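Local coordinates for protein ElaA (Escherichia coli, PDB 5Z6N) that probably acts as an N-acetyltransferase of the GNAT family, moving an acetyl group from acetyl coenzyme A to an amine substrate, at residues K98-C103 against F127-V132. Numbering follows the deposited sequence.
Sequences KTLETC and FGFIPV
Leu100, on helix 91-106, reaches across to Phe127 and Phe129 and carries the whole contact from its side. CD1 does most of the touching. It lies 4.1 Å from Phe127 CB and comes within 4.0 Å of the backbone O of Phe127. Toward the second phenylalanine, CD1 is 4.1 Å from Phe129 CE1. The other branch, CD2, sits 4.2 Å from Phe129 CZ. The isobutyl end thus meets one phenylalanine near the root of its side chain and the other at the far end of its ring, obliquely in both cases. CG of Leu100 stands anti to its carbonyl carbon (chi1 -70°), and with chi2 extended the fork is carried out from the helix toward the two phenylalanines. Although the CB of Phe129 is not aimed at the helix, CE1 and CZ of its ring reach Leu100, and the side chain also packs on Val112 and Leu114 of strand 112-117 and Met146 of strand 143-148. This is the buried side, where Leu100 additionally rests on Ile77. Phe127 lies on the more open side, being partly exposed, though it meets Leu100 as closely as Phe129 does; its ring meets Phe123 edge-to-face, and Gly128 and Ile130 beyond are exposed. Strand 129-131, an outermost strand of the sheet within the chain, pairs through Ile130 with Ala147. The contact therefore joins the helix that covers the central strands to segment 127-132, which carries this edge strand, within the GNAT fold. Only 108 Å² is buried, summed over both sides. Such chemistry implies cohesion mainly by apolar burial, with no hydrogen bond between the two segments.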
loop_
_atom_site.group_PDB
_atom_site.type_symbol
_atom_site.label_atom_id
_atom_site.label_comp_id
_atom_site.label_asym_id
_atom_site.label_seq_id
_atom_site.Cartn_x
_atom_site.Cartn_y
_atom_site.Cartn_z
ATOM N N LYS B 98 7.312 1.297 -23.541
ATOM C CA LYS B 98 6.220 0.329 -23.564
ATOM C C LYS B 98 4.942 0.919 -22.985
ATOM O O LYS B 98 3.841 0.530 -23.394
ATOM C CB LYS B 98 6.627 -0.936 -22.810
ATOM C CG LYS B 98 7.831 -1.633 -23.420
ATOM C CD LYS B 98 8.055 -3.008 -22.817
ATOM C CE LYS B 98 9.077 -3.799 -23.625
ATOM N NZ LYS B 98 10.453 -3.230 -23.531
ATOM N N THR B 99 5.067 1.860 -22.044
ATOM C CA THR B 99 3.900 2.525 -21.475
ATOM C C THR B 99 3.306 3.540 -22.441
ATOM O O THR B 99 2.088 3.752 -22.443
ATOM C CB THR B 99 4.271 3.191 -20.142
ATOM O OG1 THR B 99 4.749 2.197 -19.225
ATOM C CG2 THR B 99 3.069 3.873 -19.514
ATOM N N LEU B 100 4.138 4.159 -23.279
ATOM C CA LEU B 100 3.611 5.020 -24.330
ATOM C C LEU B 100 3.007 4.203 -25.465
ATOM O O LEU B 100 1.998 4.607 -26.051
ATOM C CB LEU B 100 4.709 5.945 -24.851
ATOM C CG LEU B 100 5.129 7.029 -23.859
ATOM C CD1 LEU B 100 6.339 7.788 -24.382
ATOM C CD2 LEU B 100 3.966 7.976 -23.595
ATOM N N GLU B 101 3.605 3.050 -25.787
ATOM C CA GLU B 101 2.978 2.130 -26.732
ATOM C C GLU B 101 1.609 1.685 -26.238
ATOM O O GLU B 101 0.728 1.365 -27.045
ATOM C CB GLU B 101 3.883 0.917 -26.966
ATOM C CG GLU B 101 3.254 -0.192 -27.809
ATOM C CD GLU B 101 4.047 -1.490 -27.762
ATOM O OE1 GLU B 101 4.885 -1.647 -26.847
ATOM O OE2 GLU B 101 3.821 -2.358 -28.632
ATOM N N THR B 102 1.409 1.662 -24.918
ATOM C CA THR B 102 0.090 1.375 -24.366
ATOM C C THR B 102 -0.830 2.587 -24.480
ATOM O O THR B 102 -1.993 2.449 -24.873
ATOM C CB THR B 102 0.219 0.926 -22.910
ATOM O OG1 THR B 102 1.034 -0.253 -22.846
ATOM C CG2 THR B 102 -1.153 0.614 -22.322
ATOM N N CYS B 103 -0.324 3.777 -24.146
ATOM C CA CYS B 103 -1.095 4.999 -24.365
ATOM C C CYS B 103 -1.405 5.188 -25.843
ATOM O O CYS B 103 -2.534 5.528 -26.215
ATOM C CB CYS B 103 -0.333 6.210 -23.823
ATOM S SG CYS B 103 0.093 6.134 -22.071
ATOM N N PHE B 127 11.683 11.266 -24.683
ATOM C CA PHE B 127 10.552 10.466 -25.131
ATOM C C PHE B 127 9.474 11.304 -25.805
ATOM O O PHE B 127 8.418 10.769 -26.158
ATOM C CB PHE B 127 9.948 9.694 -23.956
ATOM C CG PHE B 127 10.834 8.607 -23.428
ATOM C CD1 PHE B 127 10.794 7.338 -23.979
ATOM C CD2 PHE B 127 11.704 8.851 -22.381
ATOM C CE1 PHE B 127 11.609 6.337 -23.500
ATOM C CE2 PHE B 127 12.522 7.853 -21.896
ATOM C CZ PHE B 127 12.473 6.594 -22.457
ATOM N N GLY B 128 9.708 12.603 -25.985
ATOM C CA GLY B 128 8.753 13.471 -26.639
ATOM C C GLY B 128 7.992 14.405 -25.725
ATOM O O GLY B 128 7.120 15.138 -26.207
ATOM N N PHE B 129 8.280 14.397 -24.429
ATOM C CA PHE B 129 7.635 15.315 -23.505
ATOM C C PHE B 129 8.304 16.681 -23.555
ATOM O O PHE B 129 9.504 16.802 -23.816
ATOM C CB PHE B 129 7.697 14.777 -22.074
ATOM C CG PHE B 129 6.880 13.538 -21.847
ATOM C CD1 PHE B 129 7.373 12.290 -22.192
ATOM C CD2 PHE B 129 5.626 13.620 -21.265
ATOM C CE1 PHE B 129 6.623 11.146 -21.976
ATOM C CE2 PHE B 129 4.869 12.481 -21.047
ATOM C CZ PHE B 129 5.370 11.242 -21.406
ATOM N N ILE B 130 7.512 17.718 -23.300
ATOM C CA ILE B 130 8.057 19.054 -23.087
ATOM C C ILE B 130 7.385 19.643 -21.853
ATOM O O ILE B 130 6.206 19.357 -21.596
ATOM C CB ILE B 130 7.869 19.958 -24.319
ATOM C CG1 ILE B 130 6.454 19.830 -24.893
ATOM C CG2 ILE B 130 8.920 19.630 -25.376
ATOM C CD1 ILE B 130 6.170 20.760 -26.071
ATOM N N PRO B 131 8.096 20.434 -21.056
ATOM C CA PRO B 131 7.459 21.120 -19.925
ATOM C C PRO B 131 6.234 21.911 -20.358
ATOM O O PRO B 131 6.269 22.669 -21.330
ATOM C CB PRO B 131 8.569 22.042 -19.401
ATOM C CG PRO B 131 9.657 22.013 -20.453
ATOM C CD PRO B 131 9.547 20.668 -21.087
ATOM N N VAL B 132 5.138 21.711 -19.631
ATOM C CA VAL B 132 3.913 22.483 -19.794
ATOM C C VAL B 132 3.563 23.223 -18.506
ATOM O O VAL B 132 2.398 23.498 -18.246
ATOM C CB VAL B 132 2.746 21.588 -20.254
ATOM C CG1 VAL B 132 2.985 21.079 -21.657
ATOM C CG2 VAL B 132 2.561 20.426 -19.297
#